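Local coordinates for protein CocE/NonD family hydrolase (Staphylococcus aureus, PDB 3IB3) that probably acts as a serine hydrolase of the alpha/beta-hydrolase clan, related to cocaine esterases and X-Pro dipeptidyl-peptidases, on a substrate not yet established, at residues A[458-463]-A[479-484]. Sequence-based numbering, arbitrary orientation.
Sequences RVSHRE and ETELKL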
# COMPACT_ATOMS: atom_id res chain seq x y z
N ARG A 458 -16.07 12.18 1.55
CA ARG A 458 -17.15 12.96 0.97
C ARG A 458 -18.43 12.65 1.75
O ARG A 458 -18.88 11.51 1.77
CB ARG A 458 -17.32 12.61 -0.50
CG ARG A 458 -18.44 13.40 -1.18
CD ARG A 458 -18.17 13.41 -2.68
NE ARG A 458 -17.08 14.32 -3.01
CZ ARG A 458 -16.63 14.53 -4.24
NH1 ARG A 458 -17.18 13.88 -5.26
NH2 ARG A 458 -15.65 15.39 -4.45
N VAL A 459 -19.03 13.67 2.39
CA VAL A 459 -20.12 13.45 3.34
C VAL A 459 -21.39 12.85 2.73
O VAL A 459 -22.07 12.05 3.39
CB VAL A 459 -20.44 14.73 4.11
CG1 VAL A 459 -21.68 14.59 4.97
CG2 VAL A 459 -19.22 15.09 4.97
N SER A 460 -21.69 13.14 1.47
CA SER A 460 -22.82 12.44 0.85
C SER A 460 -22.58 10.93 0.78
O SER A 460 -23.56 10.17 0.62
CB SER A 460 -23.17 12.99 -0.54
OG SER A 460 -22.15 12.77 -1.50
N HIS A 461 -21.30 10.51 0.90
CA HIS A 461 -20.93 9.07 0.96
C HIS A 461 -20.80 8.48 2.37
O HIS A 461 -20.17 7.38 2.56
CB HIS A 461 -19.60 8.82 0.22
CG HIS A 461 -19.66 9.10 -1.24
ND1 HIS A 461 -19.32 8.16 -2.19
CD2 HIS A 461 -20.06 10.19 -1.93
CE1 HIS A 461 -19.48 8.68 -3.39
NE2 HIS A 461 -19.93 9.91 -3.26
N ARG A 462 -21.38 9.16 3.34
CA ARG A 462 -21.31 8.73 4.73
C ARG A 462 -22.00 7.40 5.07
O ARG A 462 -21.88 6.98 6.21
CB ARG A 462 -21.87 9.81 5.64
CG ARG A 462 -23.43 10.01 5.57
CD ARG A 462 -23.83 11.29 6.27
NE ARG A 462 -25.26 11.58 6.17
CZ ARG A 462 -25.85 12.11 5.10
NH1 ARG A 462 -25.18 12.37 3.98
NH2 ARG A 462 -27.13 12.36 5.14
N GLU A 463 -22.75 6.76 4.17
CA GLU A 463 -23.56 5.59 4.60
C GLU A 463 -22.63 4.43 5.01
O GLU A 463 -21.73 4.02 4.27
CB GLU A 463 -24.58 5.10 3.57
CG GLU A 463 -25.61 4.16 4.24
CD GLU A 463 -26.50 3.34 3.30
OE1 GLU A 463 -26.62 3.65 2.09
OE2 GLU A 463 -27.09 2.34 3.78
N GLU A 479 -22.60 3.52 -2.29
CA GLU A 479 -23.59 3.17 -3.26
C GLU A 479 -24.71 4.18 -3.42
O GLU A 479 -25.38 4.12 -4.46
CB GLU A 479 -24.18 1.82 -2.90
CG GLU A 479 -23.25 0.69 -3.07
CD GLU A 479 -23.93 -0.64 -2.88
OE1 GLU A 479 -24.80 -0.74 -1.94
OE2 GLU A 479 -23.61 -1.57 -3.66
N THR A 480 -24.95 5.03 -2.41
CA THR A 480 -25.97 6.10 -2.46
C THR A 480 -25.31 7.44 -2.01
O THR A 480 -24.68 7.50 -0.94
CB THR A 480 -27.16 5.83 -1.51
OG1 THR A 480 -27.74 4.55 -1.78
CG2 THR A 480 -28.27 6.92 -1.65
N GLU A 481 -25.39 8.47 -2.83
CA GLU A 481 -25.03 9.81 -2.39
C GLU A 481 -26.23 10.40 -1.67
O GLU A 481 -27.27 10.61 -2.28
CB GLU A 481 -24.65 10.71 -3.56
CG GLU A 481 -23.48 10.22 -4.35
CD GLU A 481 -22.76 11.32 -5.16
OE1 GLU A 481 -23.43 12.12 -5.85
OE2 GLU A 481 -21.50 11.34 -5.13
N LEU A 482 -26.07 10.63 -0.37
CA LEU A 482 -27.08 11.25 0.48
C LEU A 482 -26.79 12.76 0.64
O LEU A 482 -26.23 13.24 1.67
CB LEU A 482 -27.19 10.54 1.84
CG LEU A 482 -27.39 9.02 1.85
CD1 LEU A 482 -27.20 8.48 3.27
CD2 LEU A 482 -28.75 8.66 1.30
N LYS A 483 -27.17 13.49 -0.40
CA LYS A 483 -26.87 14.91 -0.50
C LYS A 483 -27.53 15.70 0.62
O LYS A 483 -28.48 15.23 1.25
CB LYS A 483 -27.32 15.43 -1.85
CG LYS A 483 -26.45 14.99 -2.99
CD LYS A 483 -25.15 15.81 -3.05
CE LYS A 483 -24.27 15.33 -4.20
NZ LYS A 483 -22.88 15.89 -4.14
N LEU A 484 -27.02 16.90 0.87
CA LEU A 484 -27.35 17.67 2.06
C LEU A 484 -28.24 18.87 1.73
O LEU A 484 -27.94 19.67 0.84
CB LEU A 484 -26.07 18.18 2.76
CG LEU A 484 -25.09 17.11 3.25
CD1 LEU A 484 -23.81 17.78 3.79
CD2 LEU A 484 -25.68 16.24 4.33
O HOH W 1 -23.99 7.66 1.40
O HOH W 2 -28.72 14.10 3.76
O HOH W 3 -24.06 4.96 0.39
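The guanidinium of Arg462 lies against Leu482, with NH1 on the leucine's backbone carbonyl. With CG lodged between the backbone N and the carbonyl carbon (chi1 71°) and the chain extended to NE, NH1 arrives 2.7 Å from Leu482 O, in the carbonyl plane and on a lone pair. The same nitrogen donates to Val459 O at 3.2 Å, and both acceptors lie at the edge of the guanidinium, which fixes its rotation. Leu482 CD1 covers one face, 4.2 Å above the plane, while Leu484 CD2 approaches the opposite face. NH2 reaches Lys483 O through a water.

Beside this grip, Leu482 N donates to Ser460 O at 2.7 Å, tying the two backbones together. The His461 ring and the Glu481 side chain run alongside each other, pointing the same way, with ring and carboxylate planes 79° apart. NE2 of His461 donates to the anti lone pair of Glu481 OE2 over 2.8 Å, somewhat bent at 148°, and ND1 is hydrogen-bonded to His478. Ser460 OG and Lys483 NZ converge instead on Asp422.

Val459 CG1 meets Leu484 CD1 at 4.0 Å, the side chains nearly perpendicular. Val459 and Leu484 both touch Val490 of strand 490-503, and Val459 also touches strand 408-417. The contact brings the start of the loop joining strands 447-458 and 490-503 against its later part, within the C-terminal non-catalytic domain.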